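Local coordinates for uncharacterized ABC transporter solute-binding protein yclQ (Bacillus subtilis subsp. subtilis str. 168, PDB 3GFV), which binds iron-free and ferric petrobactin and the precursor 3,4-dihydroxybenzoic acid, serving as the solute-binding subunit of an ABC transporter that takes up ferric-petrobactin, at residues A[38-42]-A[101-105]; A[42-46]-A[64-69]; A[49-55]-A[71-77]; A[57-63]-A[77-83]. One frame throughout, in Å; residues are numbered along the deposited sequence.

Contact 1: A[38-42]-A[101-105]; sequences VVFDF and ISARQ. With PO4 (phosphate ion), chain C.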
# COMPACT_ATOMS: atom_id res chain seq x y z
N VAL A 38 -6.35 15.12 9.42
CA VAL A 38 -7.22 14.46 8.46
C VAL A 38 -6.31 13.66 7.53
O VAL A 38 -5.35 14.19 6.99
CB VAL A 38 -8.05 15.51 7.64
CG1 VAL A 38 -8.77 14.84 6.46
CG2 VAL A 38 -9.04 16.18 8.55
N VAL A 39 -6.62 12.37 7.36
CA VAL A 39 -5.69 11.47 6.69
C VAL A 39 -6.37 10.79 5.51
O VAL A 39 -7.34 10.04 5.70
CB VAL A 39 -5.20 10.39 7.68
CG1 VAL A 39 -4.22 9.45 7.01
CG2 VAL A 39 -4.58 11.06 8.92
N PHE A 40 -5.87 11.06 4.31
CA PHE A 40 -6.38 10.44 3.09
C PHE A 40 -5.47 9.34 2.56
O PHE A 40 -5.71 8.80 1.49
CB PHE A 40 -6.59 11.50 1.99
CG PHE A 40 -7.92 12.18 2.10
CD1 PHE A 40 -8.08 13.29 2.91
CD2 PHE A 40 -9.02 11.70 1.39
CE1 PHE A 40 -9.32 13.91 3.02
CE2 PHE A 40 -10.25 12.32 1.50
CZ PHE A 40 -10.39 13.43 2.32
N ASP A 41 -4.43 9.00 3.31
CA ASP A 41 -3.55 7.91 2.90
C ASP A 41 -3.61 6.83 3.97
O ASP A 41 -3.20 7.06 5.10
CB ASP A 41 -2.10 8.40 2.74
CG ASP A 41 -1.16 7.27 2.39
OD1 ASP A 41 -1.36 6.69 1.29
OD2 ASP A 41 -0.28 6.93 3.21
N PHE A 42 -4.09 5.64 3.62
CA PHE A 42 -4.29 4.60 4.65
C PHE A 42 -2.98 4.06 5.23
O PHE A 42 -2.94 3.66 6.40
CB PHE A 42 -5.17 3.47 4.14
CG PHE A 42 -6.62 3.86 3.97
CD1 PHE A 42 -7.21 4.78 4.82
CD2 PHE A 42 -7.40 3.29 2.97
CE1 PHE A 42 -8.56 5.14 4.66
CE2 PHE A 42 -8.75 3.63 2.82
CZ PHE A 42 -9.32 4.56 3.68
N ILE A 101 -2.04 13.53 2.47
CA ILE A 101 -2.60 12.95 1.25
C ILE A 101 -1.60 12.04 0.56
O ILE A 101 -0.43 11.98 0.94
CB ILE A 101 -3.07 14.04 0.24
CG1 ILE A 101 -1.88 14.90 -0.23
CG2 ILE A 101 -4.13 14.91 0.88
CD1 ILE A 101 -2.19 15.88 -1.36
N SER A 102 -2.06 11.31 -0.45
CA SER A 102 -1.12 10.58 -1.28
C SER A 102 -1.59 10.57 -2.72
O SER A 102 -2.26 11.49 -3.16
CB SER A 102 -0.82 9.17 -0.73
OG SER A 102 -2.01 8.42 -0.57
N ALA A 103 -1.19 9.55 -3.47
CA ALA A 103 -1.29 9.64 -4.92
C ALA A 103 -2.71 9.93 -5.44
O ALA A 103 -2.88 10.70 -6.38
CB ALA A 103 -0.72 8.37 -5.55
N ARG A 104 -3.72 9.33 -4.82
CA ARG A 104 -5.08 9.47 -5.31
C ARG A 104 -5.65 10.88 -5.15
O ARG A 104 -6.67 11.21 -5.78
CB ARG A 104 -6.01 8.45 -4.65
CG ARG A 104 -5.74 7.00 -5.10
CD ARG A 104 -6.66 6.04 -4.36
NE ARG A 104 -6.65 4.70 -4.96
CZ ARG A 104 -6.06 3.64 -4.42
NH1 ARG A 104 -5.42 3.72 -3.26
NH2 ARG A 104 -6.12 2.47 -5.04
N GLN A 105 -5.02 11.72 -4.32
CA GLN A 105 -5.46 13.11 -4.16
C GLN A 105 -4.42 14.12 -4.64
O GLN A 105 -4.51 15.32 -4.34
CB GLN A 105 -5.82 13.42 -2.69
CG GLN A 105 -6.76 12.44 -2.02
CD GLN A 105 -6.05 11.20 -1.48
OE1 GLN A 105 -4.86 11.25 -1.12
NE2 GLN A 105 -6.76 10.07 -1.44
P PO4 C . -6.54 3.86 -8.74
O1 PO4 C . -5.21 3.45 -8.15
O2 PO4 C . -7.66 3.39 -7.84
O3 PO4 C . -6.59 5.36 -8.88
O4 PO4 C . -6.69 3.22 -10.10
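Ser-102 meets Asp-41 where the chain leaves two neighbouring parallel strands, 37-39 and 98-101, of the five-stranded sheet in one lobe of the periplasmic binding protein fold. The hydroxyl OG of Ser-102 donates to OD1 of Asp-41 over 2.6 Å, on the anti side of the carboxylate and 34° out of its plane. Asp-41 turns CG opposite its own N (chi1 177°), and its other oxygen, OD2, caps the backbone N of Ser-44 and also bonds its OG; the side chain is both N-cap of helix 42-50 and a link to the loop that follows strand 98-101. Beside this pair, Gln-105 doubles back. With chi2 near 83° its amide folds against Phe-40, CD lying 3.5 Å from Phe-40 CB, and OE1 accepts the backbone N-H of Ser-102 at 2.9 Å in an almost straight line. NE2 donates to Leu-83 O, and these two bonds fix the rotation of the amide. The Phe-40 ring runs on toward Phe-112. Arg-104, extended from CG to NE, hydrogen-bonds Tyr-275 O through NH2 and presents one guanidinium edge to a phosphate probably from the crystallisation liquor: NE and NH2 both make weak bonds, each 3.3 Å long, to its O2.

Contact 2: A[42-46]-A[64-69]; sequences FGSLD and VLPKYL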
# COMPACT_ATOMS: atom_id res chain seq x y z
N PHE A 42 -4.09 5.64 3.62
CA PHE A 42 -4.29 4.60 4.65
C PHE A 42 -2.98 4.06 5.23
O PHE A 42 -2.94 3.66 6.40
CB PHE A 42 -5.17 3.47 4.14
CG PHE A 42 -6.62 3.86 3.97
CD1 PHE A 42 -7.21 4.78 4.82
CD2 PHE A 42 -7.40 3.29 2.97
CE1 PHE A 42 -8.56 5.14 4.66
CE2 PHE A 42 -8.75 3.63 2.82
CZ PHE A 42 -9.32 4.56 3.68
N GLY A 43 -1.92 4.06 4.43
CA GLY A 43 -0.62 3.65 4.95
C GLY A 43 -0.22 4.57 6.10
O GLY A 43 0.22 4.13 7.18
N SER A 44 -0.37 5.87 5.86
CA SER A 44 -0.00 6.86 6.86
C SER A 44 -0.89 6.70 8.08
O SER A 44 -0.45 6.85 9.22
CB SER A 44 -0.16 8.27 6.30
OG SER A 44 0.76 8.51 5.24
N LEU A 45 -2.17 6.43 7.84
CA LEU A 45 -3.08 6.17 8.95
C LEU A 45 -2.61 5.00 9.82
O LEU A 45 -2.69 5.07 11.05
CB LEU A 45 -4.51 5.93 8.43
CG LEU A 45 -5.59 5.73 9.51
CD1 LEU A 45 -5.68 6.95 10.47
CD2 LEU A 45 -6.94 5.46 8.83
N ASP A 46 -2.11 3.94 9.20
CA ASP A 46 -1.73 2.77 9.97
C ASP A 46 -0.40 2.97 10.69
O ASP A 46 -0.16 2.37 11.74
CB ASP A 46 -1.86 1.43 9.17
CG ASP A 46 -0.69 1.13 8.23
OD1 ASP A 46 -0.97 0.66 7.09
OD2 ASP A 46 0.50 1.29 8.61
N VAL A 64 -14.60 2.80 1.83
CA VAL A 64 -14.17 1.42 1.99
C VAL A 64 -12.92 1.37 2.86
O VAL A 64 -11.98 2.14 2.64
CB VAL A 64 -13.88 0.73 0.62
CG1 VAL A 64 -15.17 0.34 -0.05
CG2 VAL A 64 -13.08 1.64 -0.28
N LEU A 65 -12.93 0.48 3.84
CA LEU A 65 -11.79 0.34 4.74
C LEU A 65 -11.27 -1.08 4.77
O LEU A 65 -12.05 -2.03 4.92
CB LEU A 65 -12.18 0.73 6.18
CG LEU A 65 -12.24 2.21 6.56
CD1 LEU A 65 -12.88 2.36 7.93
CD2 LEU A 65 -10.84 2.82 6.55
N PRO A 66 -9.95 -1.24 4.62
CA PRO A 66 -9.38 -2.58 4.79
C PRO A 66 -9.71 -3.10 6.19
O PRO A 66 -9.82 -2.29 7.12
CB PRO A 66 -7.88 -2.34 4.65
CG PRO A 66 -7.76 -1.07 3.88
CD PRO A 66 -8.93 -0.23 4.30
N LYS A 67 -9.81 -4.41 6.33
CA LYS A 67 -10.26 -5.01 7.58
C LYS A 67 -9.41 -4.58 8.76
O LYS A 67 -9.95 -4.32 9.84
CB LYS A 67 -10.28 -6.54 7.49
CG LYS A 67 -10.90 -7.19 8.73
CD LYS A 67 -10.69 -8.69 8.78
CE LYS A 67 -10.96 -9.22 10.18
NZ LYS A 67 -10.86 -10.71 10.27
N TYR A 68 -8.10 -4.52 8.57
CA TYR A 68 -7.20 -4.18 9.66
C TYR A 68 -7.45 -2.77 10.18
O TYR A 68 -7.04 -2.46 11.30
CB TYR A 68 -5.71 -4.40 9.29
CG TYR A 68 -5.03 -3.31 8.48
CD1 TYR A 68 -4.06 -2.49 9.04
CD2 TYR A 68 -5.35 -3.11 7.14
CE1 TYR A 68 -3.42 -1.50 8.30
CE2 TYR A 68 -4.72 -2.12 6.39
CZ TYR A 68 -3.76 -1.32 6.98
OH TYR A 68 -3.15 -0.34 6.24
N LEU A 69 -8.14 -1.94 9.40
CA LEU A 69 -8.44 -0.56 9.81
C LEU A 69 -9.89 -0.35 10.24
O LEU A 69 -10.34 0.79 10.39
CB LEU A 69 -8.09 0.42 8.69
CG LEU A 69 -6.59 0.53 8.39
CD1 LEU A 69 -6.29 1.26 7.10
CD2 LEU A 69 -5.91 1.21 9.60
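Phe-42, in the first turn of helix 42-50, which follows strand 37-39 in the parallel-sheet lobe of the periplasmic binding protein fold, pushes its ring into the bend made by residues 64-69 of the connection between strands 57-60 and 78-79. Its far end does most of the touching: CZ lies 3.7 Å from Leu-65 CD2, the side chains crossing at about a right angle, and CE2 is 3.6 Å from the carbonyl O of Val-64. Closer to the backbone, Phe-42 CB packs on Leu-69 CD1 at 3.9 Å. Leu-45 adds a looser apolar contact with the other branch, its CD2 lying 4.4 Å from Leu-69 CD2. Asp-46 changes the chemistry. Its CG sits between the backbone N and carbonyl carbon (chi1 81°), and OD1 takes the hydroxyl of Tyr-68 on its anti lone pair, OH to OD1 being 2.5 Å. Leu-69 CG lies 3.6 Å above the centre of one face of the Tyr-68 ring. Ser-283 OG also bonds OD1, and the backbone N of Glu-282 bonds OD2. Donors thus grip both oxygens of this buried carboxylate and would probably favour its ionised form, though Gly-43 O near OD2 would work the other way.

Contact 3: A[49-55]-A[71-77]; sequences DKLGLDD and KFKDDKY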
# COMPACT_ATOMS: atom_id res chain seq x y z
N ASP A 49 -1.48 4.72 13.73
CA ASP A 49 -2.06 3.74 14.64
C ASP A 49 -0.98 2.95 15.37
O ASP A 49 -1.07 2.74 16.58
CB ASP A 49 -2.98 2.77 13.90
CG ASP A 49 -3.63 1.76 14.84
OD1 ASP A 49 -4.54 2.17 15.60
OD2 ASP A 49 -3.23 0.57 14.83
N LYS A 50 0.04 2.49 14.64
CA LYS A 50 1.13 1.72 15.23
C LYS A 50 1.85 2.54 16.31
O LYS A 50 2.34 1.99 17.31
CB LYS A 50 2.12 1.31 14.14
CG LYS A 50 3.32 0.51 14.65
CD LYS A 50 2.89 -0.88 15.10
CE LYS A 50 4.05 -1.66 15.71
NZ LYS A 50 3.56 -2.81 16.54
N LEU A 51 1.91 3.85 16.12
CA LEU A 51 2.62 4.73 17.04
C LEU A 51 1.72 5.15 18.20
O LEU A 51 2.13 5.94 19.04
CB LEU A 51 3.13 5.96 16.30
CG LEU A 51 4.08 5.64 15.15
CD1 LEU A 51 4.46 6.90 14.40
CD2 LEU A 51 5.32 4.93 15.67
N GLY A 52 0.50 4.62 18.24
CA GLY A 52 -0.44 4.95 19.30
C GLY A 52 -1.00 6.35 19.20
O GLY A 52 -1.22 7.01 20.21
N LEU A 53 -1.23 6.82 17.98
CA LEU A 53 -1.69 8.20 17.79
C LEU A 53 -3.13 8.30 17.28
O LEU A 53 -3.47 9.29 16.65
CB LEU A 53 -0.77 8.94 16.82
CG LEU A 53 0.66 9.16 17.33
CD1 LEU A 53 1.58 9.52 16.19
CD2 LEU A 53 0.66 10.25 18.42
N ASP A 54 -3.95 7.29 17.54
CA ASP A 54 -5.35 7.28 17.05
C ASP A 54 -6.07 8.56 17.48
O ASP A 54 -6.92 9.11 16.75
CB ASP A 54 -6.13 6.08 17.63
CG ASP A 54 -5.70 4.74 17.05
OD1 ASP A 54 -6.08 3.70 17.63
OD2 ASP A 54 -5.00 4.72 16.02
N ASP A 55 -5.74 9.04 18.68
CA ASP A 55 -6.47 10.15 19.27
C ASP A 55 -6.37 11.45 18.49
O ASP A 55 -7.21 12.34 18.66
CB ASP A 55 -6.00 10.40 20.71
CG ASP A 55 -6.48 9.35 21.67
OD1 ASP A 55 -7.39 8.57 21.29
OD2 ASP A 55 -5.95 9.28 22.80
N LYS A 71 -11.44 -0.46 12.95
CA LYS A 71 -11.64 0.30 14.18
C LYS A 71 -12.01 1.76 13.85
O LYS A 71 -12.70 2.42 14.62
CB LYS A 71 -10.36 0.26 15.02
CG LYS A 71 -9.31 1.24 14.52
CD LYS A 71 -7.92 0.82 14.96
CE LYS A 71 -7.80 0.80 16.46
NZ LYS A 71 -6.49 0.22 16.87
N PHE A 72 -11.55 2.24 12.70
CA PHE A 72 -11.78 3.64 12.33
C PHE A 72 -13.21 3.95 11.86
O PHE A 72 -13.52 5.09 11.54
CB PHE A 72 -10.72 4.09 11.32
CG PHE A 72 -9.35 4.25 11.95
CD1 PHE A 72 -9.09 5.34 12.76
CD2 PHE A 72 -8.35 3.32 11.74
CE1 PHE A 72 -7.84 5.50 13.36
CE2 PHE A 72 -7.11 3.47 12.33
CZ PHE A 72 -6.85 4.56 13.14
N LYS A 73 -14.08 2.94 11.87
CA LYS A 73 -15.50 3.16 11.61
C LYS A 73 -16.15 3.90 12.78
O LYS A 73 -17.21 4.52 12.63
CB LYS A 73 -16.22 1.83 11.37
CG LYS A 73 -15.69 1.05 10.19
CD LYS A 73 -16.53 -0.19 9.90
CE LYS A 73 -15.99 -0.91 8.66
NZ LYS A 73 -17.01 -1.79 8.03
N ASP A 74 -15.52 3.82 13.94
CA ASP A 74 -15.99 4.55 15.13
C ASP A 74 -16.35 5.99 14.78
O ASP A 74 -15.59 6.67 14.10
CB ASP A 74 -14.91 4.52 16.22
CG ASP A 74 -15.44 4.94 17.59
OD1 ASP A 74 -15.83 6.11 17.78
OD2 ASP A 74 -15.44 4.07 18.49
N ASP A 75 -17.50 6.46 15.25
CA ASP A 75 -17.93 7.81 14.93
C ASP A 75 -17.04 8.91 15.53
O ASP A 75 -17.20 10.08 15.20
CB ASP A 75 -19.39 8.03 15.34
CG ASP A 75 -20.35 7.28 14.43
OD1 ASP A 75 -19.97 6.99 13.28
OD2 ASP A 75 -21.49 6.99 14.86
N LYS A 76 -16.10 8.56 16.41
CA LYS A 76 -15.21 9.59 16.95
C LYS A 76 -14.32 10.12 15.81
O LYS A 76 -13.77 11.21 15.89
CB LYS A 76 -14.37 9.08 18.13
CG LYS A 76 -13.38 7.99 17.78
CD LYS A 76 -12.55 7.55 18.98
CE LYS A 76 -11.30 8.42 19.14
NZ LYS A 76 -10.24 7.72 19.93
N TYR A 77 -14.20 9.34 14.75
CA TYR A 77 -13.46 9.77 13.56
C TYR A 77 -14.46 10.26 12.52
O TYR A 77 -15.40 9.54 12.18
CB TYR A 77 -12.65 8.60 12.98
CG TYR A 77 -11.79 7.92 14.02
CD1 TYR A 77 -10.64 8.54 14.50
CD2 TYR A 77 -12.12 6.67 14.53
CE1 TYR A 77 -9.84 7.94 15.46
CE2 TYR A 77 -11.33 6.05 15.49
CZ TYR A 77 -10.19 6.70 15.95
OH TYR A 77 -9.38 6.10 16.91
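Asp-54 faces Tyr-77, Phe-72 and Lys-71 in turn as its side chain lengthens. CB comes first, 3.3 Å from the hydroxyl OH of Tyr-77. CG follows, near both that hydroxyl and CZ of Phe-72. The carboxylate then divides its neighbours: OD2 lies 3.4 Å from Phe-72 CZ, with the acid plane turned 80° from the ring, and OD1 forms a long salt bridge of 3.6 Å with Lys-71 NZ. The lysine reaches this place through a bend at chi3 (-61°) and approaches the two acids from the opposite direction, donating a shorter bond of 3.0 Å from NZ to Asp-49 OD1, on the syn side and 17° out of the carboxylate plane. The three residues make a salt-bridge network between the end of helix 42-50, closed by a Schellman motif at Gly-52, and the loop that leads into edge strand 78-79. In that loop a type I turn from Asp-74 to Tyr-77 is combined with an Asx turn, in which Asp-74 OD1 accepts the backbone N of Lys-76. The Tyr-77 ring is sandwiched, Phe-72 CD1 over the centre of one face and Lys-76 CG toward the rim of the other. Beyond it, Lys-76 NZ makes a weak, 3.3 Å salt bridge with Asp-55 OD1.

Contact 4: A[57-63]-A[77-83]; sequences VAGLPKQ and YADVGSL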
# COMPACT_ATOMS: atom_id res chain seq x y z
N VAL A 57 -6.27 11.67 15.12
CA VAL A 57 -6.88 11.56 13.79
C VAL A 57 -8.28 12.17 13.83
O VAL A 57 -9.16 11.64 14.50
CB VAL A 57 -7.03 10.10 13.36
CG1 VAL A 57 -7.62 10.02 11.95
CG2 VAL A 57 -5.68 9.40 13.40
N ALA A 58 -8.47 13.28 13.12
CA ALA A 58 -9.78 13.93 13.12
C ALA A 58 -10.77 13.30 12.15
O ALA A 58 -11.99 13.33 12.37
CB ALA A 58 -9.64 15.42 12.81
N GLY A 59 -10.25 12.73 11.07
CA GLY A 59 -11.11 12.26 9.99
C GLY A 59 -10.34 11.51 8.92
O GLY A 59 -9.12 11.68 8.77
N LEU A 60 -11.07 10.68 8.18
CA LEU A 60 -10.49 9.86 7.13
C LEU A 60 -11.65 9.46 6.21
O LEU A 60 -12.82 9.51 6.62
CB LEU A 60 -9.86 8.59 7.72
CG LEU A 60 -10.79 7.73 8.58
CD1 LEU A 60 -10.74 6.28 8.11
CD2 LEU A 60 -10.38 7.85 10.06
N PRO A 61 -11.34 9.06 4.97
CA PRO A 61 -12.43 8.65 4.07
C PRO A 61 -12.87 7.21 4.39
O PRO A 61 -12.08 6.29 4.26
CB PRO A 61 -11.78 8.75 2.68
CG PRO A 61 -10.25 8.52 2.99
CD PRO A 61 -10.07 9.30 4.26
N LYS A 62 -14.12 7.02 4.79
CA LYS A 62 -14.53 5.69 5.26
C LYS A 62 -15.28 4.87 4.22
O LYS A 62 -15.78 3.80 4.55
CB LYS A 62 -15.39 5.81 6.52
CG LYS A 62 -14.68 6.46 7.71
CD LYS A 62 -15.56 6.40 8.94
CE LYS A 62 -15.03 7.29 10.04
NZ LYS A 62 -15.73 6.99 11.33
N GLN A 63 -15.36 5.36 3.00
CA GLN A 63 -16.14 4.68 1.96
C GLN A 63 -15.88 3.17 1.94
O GLN A 63 -16.81 2.37 2.00
CB GLN A 63 -15.87 5.27 0.58
CG GLN A 63 -16.73 4.63 -0.50
CD GLN A 63 -16.20 4.89 -1.89
OE1 GLN A 63 -16.94 5.36 -2.76
NE2 GLN A 63 -14.92 4.59 -2.11
N TYR A 77 -14.20 9.34 14.75
CA TYR A 77 -13.46 9.77 13.56
C TYR A 77 -14.46 10.26 12.52
O TYR A 77 -15.40 9.54 12.18
CB TYR A 77 -12.65 8.60 12.98
CG TYR A 77 -11.79 7.92 14.02
CD1 TYR A 77 -10.64 8.54 14.50
CD2 TYR A 77 -12.12 6.67 14.53
CE1 TYR A 77 -9.84 7.94 15.46
CE2 TYR A 77 -11.33 6.05 15.49
CZ TYR A 77 -10.19 6.70 15.95
OH TYR A 77 -9.38 6.10 16.91
N ALA A 78 -14.28 11.48 12.02
CA ALA A 78 -15.19 12.01 11.00
C ALA A 78 -14.97 11.31 9.67
O ALA A 78 -13.83 11.04 9.28
CB ALA A 78 -15.02 13.52 10.85
N ASP A 79 -16.06 11.02 8.97
CA ASP A 79 -15.99 10.46 7.62
C ASP A 79 -15.85 11.60 6.61
O ASP A 79 -16.76 12.43 6.46
CB ASP A 79 -17.27 9.67 7.33
CG ASP A 79 -17.23 8.93 6.00
OD1 ASP A 79 -16.21 9.03 5.29
OD2 ASP A 79 -18.22 8.25 5.67
N VAL A 80 -14.71 11.67 5.93
CA VAL A 80 -14.48 12.76 4.98
C VAL A 80 -14.59 12.28 3.52
O VAL A 80 -14.00 12.88 2.62
CB VAL A 80 -13.12 13.50 5.25
CG1 VAL A 80 -13.20 14.34 6.52
CG2 VAL A 80 -11.96 12.51 5.33
N GLY A 81 -15.32 11.19 3.30
CA GLY A 81 -15.72 10.77 1.96
C GLY A 81 -15.04 9.51 1.45
O GLY A 81 -15.07 8.44 2.08
N SER A 82 -14.45 9.61 0.26
CA SER A 82 -13.73 8.49 -0.32
C SER A 82 -12.37 8.94 -0.79
O SER A 82 -12.07 10.14 -0.84
CB SER A 82 -14.52 7.88 -1.48
OG SER A 82 -14.42 8.70 -2.62
N LEU A 83 -11.54 7.96 -1.15
CA LEU A 83 -10.16 8.26 -1.51
C LEU A 83 -10.13 9.12 -2.76
O LEU A 83 -9.27 9.98 -2.89
CB LEU A 83 -9.38 6.97 -1.74
CG LEU A 83 -9.11 6.18 -0.45
CD1 LEU A 83 -8.57 4.81 -0.81
CD2 LEU A 83 -8.11 6.93 0.39
O HOH W 1 -12.42 5.14 -0.80
O HOH W 2 -15.40 6.90 -4.82
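Tyr-77, Pro-61 and Lys-62 give up the most surface where residues 57-63 run beside residues 77-83. Tyr-77 turns its ring edge to strand 57-60, CD1 lying 3.4 Å from the carbonyl O of Val-57 and near the ring plane, while its CB rests on Leu-60 CD2 at 3.8 Å. Its own carbonyl O receives the ammonium of Lys-62, NZ to O 2.7 Å. Lys-62 gets there because its chain is fully extended beyond CG, passing alongside Asp-79; NZ also bonds Asp-74 O, with weak bonds to Phe-72 O and Lys-73 O, so carbonyls surround it. These side chains flank the parallel pairing of strand 57-60 with edge strand 78-79, one outer pair of the five-stranded sheet. Three backbone bonds of 3.0 Å hold it: Ala-78 N to Ala-58 O, Leu-60 N to Ala-78 O and Val-80 N to Leu-60 O. At the end of the shorter strand, Asp-79 OD1 accepts Lys-62 N at 2.9 Å and Gly-81 N from opposite faces of its carboxylate plane, the latter bond closing an Asx turn. Pro-61 lays CB against the backbone of Gly-81 and Ser-82, while CD is 3.9 Å from Val-80 CG2 and CG 3.7 Å from Leu-83 CD2. Farther on, a water joins Gln-63 OE1 to Ser-82 OG, a hydroxyl that also bonds Glu-85 N.

Overall arrangement
Contacts 1 and 2 are buried, with centres about 11 and 9 Å from the centre of the chain; contacts 3 and 4, at about 19 and 18 Å, are partly exposed. Contacts 1 and 4 belong to the same parallel sheet, joined by Val-39 N to Gly-59 O, but contact 4 has strand pairing, which contact 1 lacks. Contacts 2 and 3 both tie helix 42-50 to the connection between strands 57-60 and 78-79: aromatic packing and one acid with neutral donors in the interior, lysine-aspartate bridges at the surface. Phe-42 lies in the ranges of contacts 1 and 2 but touches the partner segment in contact 2; Tyr-77 serves contacts 3 and 4, and Leu-45 CD1 touches both Val-57 and Phe-72.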